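Local coordinates for osmotically inducible protein OsmC (Psychrobacter arcticus, PDB 2PN2) that probably takes part in the response to osmotic stress and detoxification, as OsmC-family relatives do by reducing hydroperoxides with a pair of cysteine thiols, at residues A70-T75 against C134-S139; E108-I113 against F145-I150; M84-A89 against K125-T130; P61-A66 against V95-A100. One frame throughout, in Å; residues are numbered along the deposited sequence.

Contact 1: A70-T75 against C134-S139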
loop_
_atom_site.group_PDB
_atom_site.type_symbol
_atom_site.label_atom_id
_atom_site.label_comp_id
_atom_site.label_asym_id
_atom_site.label_seq_id
_atom_site.Cartn_x
_atom_site.Cartn_y
_atom_site.Cartn_z
ATOM N N ALA A 70 1.793 4.068 7.360
ATOM C CA ALA A 70 2.432 5.292 7.868
ATOM C C ALA A 70 1.827 6.554 7.241
ATOM O O ALA A 70 1.577 7.542 7.937
ATOM C CB ALA A 70 3.940 5.254 7.646
ATOM N N SER A 71 1.597 6.521 5.937
ATOM C CA SER A 71 0.940 7.656 5.246
ATOM C C SER A 71 -0.458 7.926 5.778
ATOM O O SER A 71 -0.835 9.084 5.986
ATOM C CB SER A 71 0.852 7.420 3.745
ATOM O OG SER A 71 2.123 7.605 3.187
ATOM N N CYS A 72 -1.203 6.854 6.018
ATOM C CA CYS A 72 -2.550 6.949 6.549
ATOM C C CYS A 72 -2.545 7.571 7.952
ATOM O O CYS A 72 -3.353 8.465 8.244
ATOM C CB CYS A 72 -3.203 5.572 6.573
ATOM S SG CYS A 72 -4.909 5.637 7.000
HETATM N N MSE A 73 -1.600 7.123 8.781
HETATM C CA MSE A 73 -1.426 7.628 10.153
HETATM C C MSE A 73 -1.106 9.124 10.198
HETATM O O MSE A 73 -1.735 9.858 10.963
HETATM C CB MSE A 73 -0.336 6.850 10.881
HETATM C CG MSE A 73 -0.775 5.480 11.260
HETATM SE SE MSE A 73 0.570 4.516 12.295
HETATM C CE MSE A 73 -0.441 2.891 12.558
ATOM N N LEU A 74 -0.145 9.557 9.367
ATOM C CA LEU A 74 0.208 10.971 9.267
ATOM C C LEU A 74 -0.965 11.812 8.748
ATOM O O LEU A 74 -1.161 12.935 9.206
ATOM C CB LEU A 74 1.452 11.196 8.401
ATOM C CG LEU A 74 2.819 10.716 8.907
ATOM C CD1 LEU A 74 3.874 11.072 7.880
ATOM C CD2 LEU A 74 3.174 11.334 10.259
ATOM N N THR A 75 -1.749 11.254 7.820
ATOM C CA THR A 75 -2.894 11.960 7.215
ATOM C C THR A 75 -3.998 12.187 8.254
ATOM O O THR A 75 -4.496 13.315 8.386
ATOM C CB THR A 75 -3.428 11.205 5.979
ATOM O OG1 THR A 75 -2.355 11.036 5.034
ATOM C CG2 THR A 75 -4.592 11.960 5.316
ATOM N N CYS A 134 -6.776 4.522 12.159
ATOM C CA CYS A 134 -6.881 5.015 10.784
ATOM C C CYS A 134 -7.299 3.925 9.803
ATOM O O CYS A 134 -7.126 2.741 10.101
ATOM C CB CYS A 134 -5.586 5.699 10.333
ATOM S SG CYS A 134 -4.250 4.609 9.874
ATOM N N PRO A 135 -7.877 4.315 8.657
ATOM C CA PRO A 135 -8.388 3.288 7.739
ATOM C C PRO A 135 -7.455 2.151 7.326
ATOM O O PRO A 135 -7.905 1.010 7.322
ATOM C CB PRO A 135 -8.867 4.109 6.540
ATOM C CG PRO A 135 -9.308 5.379 7.166
ATOM C CD PRO A 135 -8.219 5.662 8.154
ATOM N N VAL A 136 -6.189 2.454 7.027
ATOM C CA VAL A 136 -5.209 1.412 6.679
ATOM C C VAL A 136 -4.907 0.545 7.913
ATOM O O VAL A 136 -4.770 -0.686 7.774
ATOM C CB VAL A 136 -3.922 1.973 6.042
ATOM C CG1 VAL A 136 -2.896 0.845 5.773
ATOM C CG2 VAL A 136 -4.264 2.695 4.763
ATOM N N ALA A 137 -4.867 1.137 9.118
ATOM C CA ALA A 137 -4.642 0.319 10.342
ATOM C C ALA A 137 -5.721 -0.778 10.483
ATOM O O ALA A 137 -5.413 -1.922 10.847
ATOM C CB ALA A 137 -4.587 1.184 11.617
ATOM N N LYS A 138 -6.952 -0.428 10.104
ATOM C CA LYS A 138 -8.111 -1.320 10.161
ATOM C C LYS A 138 -8.340 -2.169 8.910
ATOM O O LYS A 138 -9.357 -2.858 8.816
ATOM C CB LYS A 138 -9.352 -0.478 10.473
ATOM C CG LYS A 138 -9.264 0.287 11.787
ATOM C CD LYS A 138 -9.136 -0.677 12.975
ATOM C CE LYS A 138 -9.154 0.002 14.294
ATOM N NZ LYS A 138 -8.987 -1.051 15.327
ATOM N N SER A 139 -7.412 -2.103 7.956
ATOM C CA SER A 139 -7.476 -2.826 6.690
ATOM C C SER A 139 -6.332 -3.836 6.485
ATOM O O SER A 139 -6.363 -4.567 5.492
ATOM C CB SER A 139 -7.483 -1.823 5.526
ATOM O OG SER A 139 -8.560 -0.896 5.622
#
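Two sulfurs meet where helix 61-83 passes the loop after helix 121-132: Cys-72 SG lies 3.1 Å from Cys-134 SG, closer than ordinary sulfur packing yet too far for a disulfide, so the pair is modelled as separate side chains. Each arrives by its own torsion. Cys-72 turns SG away from its backbone N (chi1 -172°) and out of the helix toward the loop, whereas SG of Cys-134 sits between its own N and carbonyl carbon (chi1 78°), which folds it back over the turn that follows.

Hydrogen bonding comes from that turn. Val-136 N donates to Cys-72 SG over 3.4 Å and almost straight, at 173°; Ala-137 N gives a weak bond to Cys-134 SG over 3.6 Å. Ser-139 OG closes the loop on Pro-135 O, and also bonds Val-106 N of the second subunit.

Apolar contacts enclose the sulfurs. Val-136 CG2 presses on Cys-72 CB at 3.6 Å, Pro-135 CD touches Cys-72 SG at 3.5 Å, and Met-73 CG flanks Cys-134 SG at 3.8 Å. Pro-61 of the second subunit also packs on Cys-72.

With the thiol removed, as by an alanine at Cys-72, Val-136 N would probably lose its acceptor and Cys-134 SG its sulfur neighbour.

The pair, one on helix 61-83 and one in the loop after helix 121-132, resembles the paired redox cysteines of OsmC and Ohr peroxidases: buried, partly gripped by backbone N-H groups and near enough to join with little movement, they are consistent with a thiol-disulfide cycle.

Contact 2: E108-I113 against F145-I150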
loop_
_atom_site.group_PDB
_atom_site.type_symbol
_atom_site.label_atom_id
_atom_site.label_comp_id
_atom_site.label_asym_id
_atom_site.label_seq_id
_atom_site.Cartn_x
_atom_site.Cartn_y
_atom_site.Cartn_z
ATOM N N GLU A 108 5.116 -7.517 11.121
ATOM C CA GLU A 108 5.180 -6.304 11.928
ATOM C C GLU A 108 5.466 -5.094 11.049
ATOM O O GLU A 108 6.139 -5.217 10.008
ATOM C CB GLU A 108 6.269 -6.399 13.024
ATOM C CG GLU A 108 6.347 -7.730 13.785
ATOM C CD GLU A 108 7.403 -7.754 14.894
ATOM O OE1 GLU A 108 7.973 -6.701 15.245
ATOM O OE2 GLU A 108 7.641 -8.848 15.428
ATOM N N VAL A 109 4.905 -3.947 11.437
ATOM C CA VAL A 109 5.246 -2.666 10.810
ATOM C C VAL A 109 5.569 -1.718 11.948
ATOM O O VAL A 109 4.692 -1.437 12.802
ATOM C CB VAL A 109 4.127 -2.084 9.939
ATOM C CG1 VAL A 109 4.555 -0.733 9.390
ATOM C CG2 VAL A 109 3.765 -3.030 8.797
ATOM N N HIS A 110 6.815 -1.248 11.995
ATOM C CA HIS A 110 7.242 -0.301 13.039
ATOM C C HIS A 110 7.290 1.070 12.404
ATOM O O HIS A 110 7.918 1.238 11.345
ATOM C CB HIS A 110 8.596 -0.654 13.665
ATOM C CG HIS A 110 8.711 -2.072 14.133
ATOM N ND1 HIS A 110 9.928 -2.671 14.366
ATOM C CD2 HIS A 110 7.773 -3.031 14.339
ATOM C CE1 HIS A 110 9.734 -3.920 14.756
ATOM N NE2 HIS A 110 8.437 -4.166 14.736
ATOM N N ILE A 111 6.611 2.034 13.025
ATOM C CA ILE A 111 6.514 3.407 12.530
ATOM C C ILE A 111 7.033 4.310 13.639
ATOM O O ILE A 111 6.448 4.351 14.709
ATOM C CB ILE A 111 5.056 3.801 12.154
ATOM C CG1 ILE A 111 4.419 2.787 11.195
ATOM C CG2 ILE A 111 4.988 5.227 11.566
ATOM C CD1 ILE A 111 3.785 1.604 11.893
ATOM N N ALA A 112 8.172 4.964 13.402
ATOM C CA ALA A 112 8.769 5.904 14.353
ATOM C C ALA A 112 8.411 7.302 13.856
ATOM O O ALA A 112 8.933 7.747 12.822
ATOM C CB ALA A 112 10.287 5.726 14.422
ATOM N N ILE A 113 7.544 7.996 14.598
ATOM C CA ILE A 113 7.075 9.337 14.205
ATOM C C ILE A 113 7.838 10.441 14.963
ATOM O O ILE A 113 7.883 10.432 16.184
ATOM C CB ILE A 113 5.559 9.506 14.408
ATOM C CG1 ILE A 113 4.771 8.386 13.701
ATOM C CG2 ILE A 113 5.116 10.889 13.907
ATOM C CD1 ILE A 113 3.252 8.542 13.788
ATOM N N PHE A 145 1.741 -6.745 14.081
ATOM C CA PHE A 145 2.065 -5.852 15.196
ATOM C C PHE A 145 2.343 -4.467 14.584
ATOM O O PHE A 145 3.313 -4.294 13.852
ATOM C CB PHE A 145 3.232 -6.407 16.042
ATOM C CG PHE A 145 3.691 -5.496 17.165
ATOM C CD1 PHE A 145 2.785 -4.696 17.898
ATOM C CD2 PHE A 145 5.031 -5.501 17.548
ATOM C CE1 PHE A 145 3.231 -3.863 18.942
ATOM C CE2 PHE A 145 5.481 -4.689 18.603
ATOM C CZ PHE A 145 4.580 -3.858 19.293
ATOM N N GLN A 146 1.424 -3.528 14.799
ATOM C CA GLN A 146 1.579 -2.128 14.363
ATOM C C GLN A 146 2.220 -1.401 15.547
ATOM O O GLN A 146 1.548 -1.088 16.520
ATOM C CB GLN A 146 0.233 -1.517 13.998
ATOM C CG GLN A 146 -0.482 -2.273 12.886
ATOM C CD GLN A 146 -1.810 -1.667 12.522
ATOM O OE1 GLN A 146 -1.961 -0.443 12.466
ATOM N NE2 GLN A 146 -2.783 -2.524 12.242
ATOM N N LYS A 147 3.538 -1.216 15.494
ATOM C CA LYS A 147 4.309 -0.588 16.576
ATOM C C LYS A 147 4.601 0.865 16.251
ATOM O O LYS A 147 5.442 1.153 15.409
ATOM C CB LYS A 147 5.614 -1.347 16.780
ATOM C CG LYS A 147 6.458 -0.896 17.964
ATOM C CD LYS A 147 7.707 -1.729 18.032
ATOM C CE LYS A 147 8.604 -1.319 19.193
ATOM N NZ LYS A 147 9.821 -2.183 19.280
ATOM N N VAL A 148 3.921 1.770 16.944
ATOM C CA VAL A 148 4.084 3.199 16.756
ATOM C C VAL A 148 4.818 3.814 17.957
ATOM O O VAL A 148 4.432 3.588 19.100
ATOM C CB VAL A 148 2.729 3.889 16.534
ATOM C CG1 VAL A 148 2.930 5.369 16.228
ATOM C CG2 VAL A 148 1.954 3.207 15.395
ATOM N N ILE A 149 5.901 4.538 17.683
ATOM C CA ILE A 149 6.652 5.285 18.708
ATOM C C ILE A 149 6.734 6.751 18.239
ATOM O O ILE A 149 6.903 7.003 17.035
ATOM C CB ILE A 149 8.043 4.653 19.031
ATOM C CG1 ILE A 149 8.991 4.644 17.821
ATOM C CG2 ILE A 149 7.867 3.211 19.552
ATOM C CD1 ILE A 149 10.329 3.860 18.046
ATOM N N ILE A 150 6.550 7.690 19.175
ATOM C CA ILE A 150 6.639 9.138 18.916
ATOM C C ILE A 150 7.954 9.673 19.493
ATOM O O ILE A 150 8.195 9.493 20.671
ATOM C CB ILE A 150 5.496 9.930 19.584
ATOM C CG1 ILE A 150 4.130 9.505 19.065
ATOM C CG2 ILE A 150 5.649 11.443 19.318
ATOM C CD1 ILE A 150 3.004 10.104 19.874
#
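Lys-147 lays its aliphatic chain over one face of the His-110 ring, CD standing 4.0 Å from the ring centroid and only 15° off the normal, a CH-pi contact. Lys-147 CB approaches the rim of the same ring, 3.7 Å from His-110 CD2, and its chain runs extended past it. Two residues back along the strands, Glu-108 OE1 comes to the edge of the Phe-145 ring, 3.9 Å from Phe-145 CD2, with carboxylate and ring planes 64° apart. Farther along the same sheet face, Ala-112 CB rests on Ile-149 CG1 at 3.8 Å.

His-110 NE2 in turn donates to Glu-108 OE1 over 2.6 Å, in the ring plane and onto the anti lone pair of the oxygen. Beneath lies the parallel ladder: N of Val-109, Ile-111 and Ile-113 donates to O of Phe-145, Lys-147 and Ile-149, while Lys-147 N and Ile-149 N donate back to Val-109 O and Ile-111 O. On the other face, Ile-113 CD1 meets Val-148 CG1 at 4.0 Å, and Met-73 of helix 61-83 packs against Val-148. The strands are the two ends of a beta-alpha-beta crossover through helix 121-132, and strand 92-100 continues the sheet beyond 108-113.

The face toward the helices is thus mainly apolar, Gln-146 NE2 being bonded to Ala-137 O; the mixed one carries an in-plane histidine-carboxylate bond consistent with a fixed ring rotation.

Contact 3: M84-A89 against K125-T130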
loop_
_atom_site.group_PDB
_atom_site.type_symbol
_atom_site.label_atom_id
_atom_site.label_comp_id
_atom_site.label_asym_id
_atom_site.label_seq_id
_atom_site.Cartn_x
_atom_site.Cartn_y
_atom_site.Cartn_z
HETATM N N MSE A 84 -7.160 20.976 15.802
HETATM C CA MSE A 84 -6.549 21.549 17.007
HETATM C C MSE A 84 -5.657 22.773 16.734
HETATM O O MSE A 84 -5.107 23.343 17.680
HETATM C CB MSE A 84 -5.758 20.460 17.735
HETATM C CG MSE A 84 -6.634 19.294 18.169
HETATM SE SE MSE A 84 -5.640 17.858 18.964
HETATM C CE MSE A 84 -5.241 18.827 20.585
ATOM N N GLU A 85 -5.514 23.174 15.462
ATOM C CA GLU A 85 -4.713 24.341 15.043
ATOM C C GLU A 85 -3.210 24.230 15.401
ATOM O O GLU A 85 -2.579 25.195 15.862
ATOM C CB GLU A 85 -5.363 25.651 15.530
ATOM C CG GLU A 85 -6.799 25.838 14.998
ATOM C CD GLU A 85 -7.429 27.184 15.330
ATOM O OE1 GLU A 85 -6.703 28.202 15.468
ATOM O OE2 GLU A 85 -8.678 27.228 15.433
ATOM N N ILE A 86 -2.664 23.036 15.148
ATOM C CA ILE A 86 -1.259 22.690 15.368
ATOM C C ILE A 86 -0.655 22.405 13.984
ATOM O O ILE A 86 -1.119 21.487 13.291
ATOM C CB ILE A 86 -1.117 21.412 16.251
ATOM C CG1 ILE A 86 -1.786 21.601 17.626
ATOM C CG2 ILE A 86 0.359 21.031 16.440
ATOM C CD1 ILE A 86 -1.878 20.297 18.431
ATOM N N ASP A 87 0.342 23.200 13.580
ATOM C CA ASP A 87 1.052 23.004 12.309
ATOM C C ASP A 87 2.058 21.888 12.570
ATOM O O ASP A 87 2.950 22.043 13.413
ATOM C CB ASP A 87 1.774 24.284 11.842
ATOM C CG ASP A 87 2.354 24.174 10.418
ATOM O OD1 ASP A 87 2.600 23.058 9.913
ATOM O OD2 ASP A 87 2.575 25.231 9.790
ATOM N N ILE A 88 1.893 20.775 11.856
ATOM C CA ILE A 88 2.793 19.627 11.968
ATOM C C ILE A 88 3.582 19.361 10.680
ATOM O O ILE A 88 4.125 18.275 10.522
ATOM C CB ILE A 88 2.053 18.333 12.493
ATOM C CG1 ILE A 88 0.895 17.920 11.584
ATOM C CG2 ILE A 88 1.562 18.570 13.903
ATOM C CD1 ILE A 88 0.519 16.447 11.710
ATOM N N ALA A 89 3.694 20.352 9.781
ATOM C CA ALA A 89 4.468 20.185 8.527
ATOM C C ALA A 89 5.917 19.830 8.878
ATOM O O ALA A 89 6.467 20.321 9.871
ATOM C CB ALA A 89 4.403 21.449 7.638
ATOM N N LYS A 125 -0.822 11.639 22.953
ATOM C CA LYS A 125 -1.787 10.565 23.183
ATOM C C LYS A 125 -2.955 10.620 22.203
ATOM O O LYS A 125 -3.362 9.577 21.705
ATOM C CB LYS A 125 -2.284 10.571 24.639
ATOM C CG LYS A 125 -3.272 9.459 24.968
ATOM N N ILE A 126 -3.475 11.822 21.927
ATOM C CA ILE A 126 -4.540 12.011 20.914
ATOM C C ILE A 126 -4.012 11.524 19.563
ATOM O O ILE A 126 -4.643 10.667 18.911
ATOM C CB ILE A 126 -5.045 13.487 20.850
ATOM C CG1 ILE A 126 -5.859 13.808 22.113
ATOM C CG2 ILE A 126 -5.928 13.728 19.593
ATOM C CD1 ILE A 126 -6.114 15.352 22.409
ATOM N N PHE A 127 -2.831 12.022 19.177
ATOM C CA PHE A 127 -2.221 11.623 17.899
ATOM C C PHE A 127 -1.886 10.146 17.836
ATOM O O PHE A 127 -2.072 9.510 16.791
ATOM C CB PHE A 127 -0.962 12.435 17.557
ATOM C CG PHE A 127 -1.183 13.910 17.359
ATOM C CD1 PHE A 127 -2.424 14.457 16.980
ATOM C CD2 PHE A 127 -0.079 14.759 17.404
ATOM C CE1 PHE A 127 -2.564 15.826 16.750
ATOM C CE2 PHE A 127 -0.206 16.126 17.171
ATOM C CZ PHE A 127 -1.455 16.666 16.853
ATOM N N TYR A 128 -1.410 9.594 18.947
ATOM C CA TYR A 128 -1.130 8.162 19.009
ATOM C C TYR A 128 -2.399 7.340 18.754
ATOM O O TYR A 128 -2.429 6.465 17.876
ATOM C CB TYR A 128 -0.553 7.796 20.373
ATOM C CG TYR A 128 -0.201 6.344 20.492
ATOM C CD1 TYR A 128 0.967 5.859 19.927
ATOM C CD2 TYR A 128 -1.047 5.443 21.156
ATOM C CE1 TYR A 128 1.299 4.499 20.020
ATOM C CE2 TYR A 128 -0.716 4.073 21.261
ATOM C CZ TYR A 128 0.463 3.616 20.687
ATOM O OH TYR A 128 0.818 2.276 20.772
ATOM N N ASN A 129 -3.430 7.643 19.534
ATOM C CA ASN A 129 -4.716 6.946 19.443
ATOM C C ASN A 129 -5.417 7.120 18.102
ATOM O O ASN A 129 -5.953 6.145 17.576
ATOM C CB ASN A 129 -5.656 7.368 20.576
ATOM C CG ASN A 129 -5.127 6.985 21.971
ATOM O OD1 ASN A 129 -4.306 6.089 22.122
ATOM N ND2 ASN A 129 -5.622 7.672 22.990
ATOM N N THR A 130 -5.402 8.344 17.555
ATOM C CA THR A 130 -6.010 8.614 16.239
ATOM C C THR A 130 -5.309 7.799 15.148
ATOM O O THR A 130 -5.977 7.222 14.299
ATOM C CB THR A 130 -6.000 10.111 15.855
ATOM O OG1 THR A 130 -6.442 10.900 16.959
ATOM C CG2 THR A 130 -6.928 10.363 14.687
#
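The Phe-127 ring, reaching out from helix 121-132, is met by three side chains of 84-89 at its outer end, each approaching obliquely. Met-84 SE (selenomethionine) comes to Phe-127 CE1, 5.4 Å from the ring centroid and 55° off the normal, a Met-aromatic contact. Ile-86 and Phe-127 come from opposite directions, Ile-86 CD1 stopping 4.0 Å from Phe-127 CZ, while Ile-88 CG2 lies 4.4 Å from Phe-127 CE2. Another aromatic, Phe-115, meets the same ring with the planes about 25° apart.

Beside the ring, Met-84 and Ile-126 reach toward each other tip to tip, Met-84 CE 4.0 Å from Ile-126 CD1. The bend at the end of the Met-84 chain (chi3 71°) turns that methyl toward the isoleucine while the selenium stays near the phenyl ring.

The loop is shaped at both ends. A Schellman motif with Glu-85 at positive phi ends helix 61-83, and Asp-87 OD1 accepts from Ala-89 N at 2.9 Å in an Asx turn; between them Ile-86 and Ile-88 face helix 121-132.

Contact between loop and helix is wholly apolar and rests on shape rather than directed bonds, the loop's polar pairing being made within itself and with its neighbours.

Contact 4: P61-A66 against V95-A100. With SO4 (sulfate ion), chain D.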
loop_
_atom_site.group_PDB
_atom_site.type_symbol
_atom_site.label_atom_id
_atom_site.label_comp_id
_atom_site.label_asym_id
_atom_site.label_seq_id
_atom_site.Cartn_x
_atom_site.Cartn_y
_atom_site.Cartn_z
ATOM N N PRO A 61 5.943 -4.349 -3.542
ATOM C CA PRO A 61 4.527 -4.293 -3.140
ATOM C C PRO A 61 4.311 -4.359 -1.614
ATOM O O PRO A 61 3.548 -3.562 -1.096
ATOM C CB PRO A 61 3.898 -5.471 -3.901
ATOM C CG PRO A 61 4.771 -5.612 -5.098
ATOM C CD PRO A 61 6.155 -5.381 -4.575
ATOM N N THR A 62 5.010 -5.222 -0.871
ATOM C CA THR A 62 4.839 -5.205 0.621
ATOM C C THR A 62 5.430 -3.917 1.259
ATOM O O THR A 62 4.857 -3.401 2.252
ATOM C CB THR A 62 5.367 -6.478 1.318
ATOM O OG1 THR A 62 6.772 -6.588 1.148
ATOM C CG2 THR A 62 4.702 -7.703 0.731
ATOM N N ASP A 63 6.515 -3.374 0.698
ATOM C CA ASP A 63 7.033 -2.051 1.150
ATOM C C ASP A 63 5.938 -1.006 0.985
ATOM O O ASP A 63 5.723 -0.172 1.853
ATOM C CB ASP A 63 8.253 -1.550 0.353
ATOM C CG ASP A 63 9.492 -2.365 0.562
ATOM O OD1 ASP A 63 9.602 -3.075 1.588
ATOM O OD2 ASP A 63 10.356 -2.305 -0.343
ATOM N N LEU A 64 5.234 -1.078 -0.141
ATOM C CA LEU A 64 4.143 -0.145 -0.434
ATOM C C LEU A 64 3.023 -0.256 0.612
ATOM O O LEU A 64 2.521 0.765 1.095
ATOM C CB LEU A 64 3.630 -0.396 -1.861
ATOM C CG LEU A 64 2.957 0.724 -2.626
ATOM C CD1 LEU A 64 3.946 1.872 -2.774
ATOM C CD2 LEU A 64 2.562 0.184 -3.997
ATOM N N LEU A 65 2.652 -1.482 0.985
ATOM C CA LEU A 65 1.633 -1.697 2.018
ATOM C C LEU A 65 2.093 -1.112 3.357
ATOM O O LEU A 65 1.329 -0.435 4.029
ATOM C CB LEU A 65 1.343 -3.188 2.199
ATOM C CG LEU A 65 0.207 -3.600 3.131
ATOM C CD1 LEU A 65 -1.093 -3.204 2.504
ATOM C CD2 LEU A 65 0.254 -5.112 3.403
ATOM N N ALA A 66 3.331 -1.415 3.751
ATOM C CA ALA A 66 3.896 -0.907 5.052
ATOM C C ALA A 66 3.875 0.615 5.056
ATOM O O ALA A 66 3.391 1.240 6.011
ATOM C CB ALA A 66 5.332 -1.439 5.300
ATOM N N VAL A 95 9.632 3.922 8.562
ATOM C CA VAL A 95 8.860 2.696 8.470
ATOM C C VAL A 95 9.824 1.546 8.364
ATOM O O VAL A 95 10.748 1.568 7.538
ATOM C CB VAL A 95 7.932 2.691 7.230
ATOM C CG1 VAL A 95 7.072 1.384 7.195
ATOM C CG2 VAL A 95 7.012 3.929 7.206
ATOM N N THR A 96 9.635 0.558 9.229
ATOM C CA THR A 96 10.447 -0.653 9.226
ATOM C C THR A 96 9.451 -1.795 9.139
ATOM O O THR A 96 8.445 -1.762 9.827
ATOM C CB THR A 96 11.315 -0.721 10.524
ATOM O OG1 THR A 96 12.317 0.312 10.487
ATOM C CG2 THR A 96 12.008 -2.056 10.655
ATOM N N LYS A 97 9.699 -2.784 8.284
ATOM C CA LYS A 97 8.791 -3.933 8.191
ATOM C C LYS A 97 9.520 -5.189 8.603
ATOM O O LYS A 97 10.735 -5.297 8.394
ATOM C CB LYS A 97 8.178 -4.088 6.787
ATOM C CG LYS A 97 9.123 -4.591 5.711
ATOM C CD LYS A 97 8.417 -4.912 4.407
ATOM C CE LYS A 97 9.425 -5.583 3.487
ATOM N NZ LYS A 97 8.913 -5.687 2.117
ATOM N N VAL A 98 8.769 -6.122 9.190
ATOM C CA VAL A 98 9.260 -7.452 9.507
ATOM C C VAL A 98 8.345 -8.411 8.736
ATOM O O VAL A 98 7.108 -8.222 8.689
ATOM C CB VAL A 98 9.216 -7.775 11.014
ATOM C CG1 VAL A 98 9.834 -9.181 11.296
ATOM C CG2 VAL A 98 9.967 -6.696 11.811
HETATM N N MSE A 99 8.965 -9.412 8.115
HETATM C CA MSE A 99 8.249 -10.452 7.386
HETATM C C MSE A 99 8.301 -11.740 8.188
HETATM O O MSE A 99 9.214 -11.932 9.000
HETATM C CB MSE A 99 8.884 -10.702 6.007
HETATM C CG MSE A 99 9.027 -9.467 5.109
HETATM SE SE MSE A 99 7.355 -8.597 4.693
HETATM C CE MSE A 99 6.567 -9.824 3.448
ATOM N N ALA A 100 7.287 -12.583 7.971
ATOM C CA ALA A 100 7.227 -13.955 8.453
ATOM C C ALA A 100 7.222 -14.822 7.192
ATOM O O ALA A 100 6.947 -14.329 6.092
ATOM C CB ALA A 100 5.980 -14.203 9.283
HETATM S S SO4 D . 7.704 -8.343 -1.327
HETATM O O1 SO4 D . 8.631 -7.443 -0.637
HETATM O O2 SO4 D . 6.614 -7.583 -1.953
HETATM O O3 SO4 D . 8.460 -9.028 -2.371
HETATM O O4 SO4 D . 7.168 -9.322 -0.387
#
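A sulfate ion, probably from the crystallisation liquor, sits at the start of helix 61-83, where Thr-62 and Asp-63 meet Lys-97 of strand 92-100. Lys-97 crosses both side chains at about a right angle. Its NZ donates to Thr-62 OG1, modelled at 2.5 Å, a length too short to be relied on, and forms a salt bridge with Asp-63 OD1 at 2.8 Å, met from above the carboxylate plane rather than within it. CG of the lysine sits between the backbone N and the carbonyl carbon (chi1 73°), and beyond it the chain is extended, which carries the ammonium across to the helix.

Thr-62 holds the anion twice: its OG1 donates to sulfate O1 at 2.7 Å, and its backbone N, in the first turn of the helix, donates to sulfate O2 at 3.1 Å. Lys-97 NZ adds a weak bond to O1, and Ser-60 OG and Arg-104 NE complete the site.

The helix here packs against the mixed sheet; the axes of 61-66 and 95-100 approach to 9.0 Å, with their directions 125° apart. Ala-66 CB points to the strand and lies 3.8 Å from Val-95 CG1, and Met-99 CE closes on Thr-62 CG2 at 3.9 Å. A methionine replacing Lys-97 would probably leave the Asp-63 carboxylate without its salt-bridge partner and weaken the hold on the anion. Val-95 pairs with an antiparallel strand of the second subunit, and Pro-135 of that subunit packs on Thr-62.

Helix 61-83 serves both contact 1 and contact 4, whose centres lie 14 Å apart and which touch where Ala-70 CB meets Val-95 CG2 at 3.4 Å. The probable redox cysteines of contact 1 are tied to contact 2 by Ala-137 O, bonded to Gln-146 NE2 at 3.0 Å, and by Met-73 SE against Val-148 CG2 at 3.6 Å. Contacts 2 and 4 share a sheet through His-110 N and Thr-96 O, 2.8 Å apart. Contact 3 meets contact 2 where Tyr-128 CE1 lies 3.4 Å from Val-148 O, but its centre is about 25 Å from that of contact 4. The Pro-135 side chain lies about 4 Å from a bound sulfate, not the one at Thr-62 of its own chain, placing the cysteine loop close to an anion site.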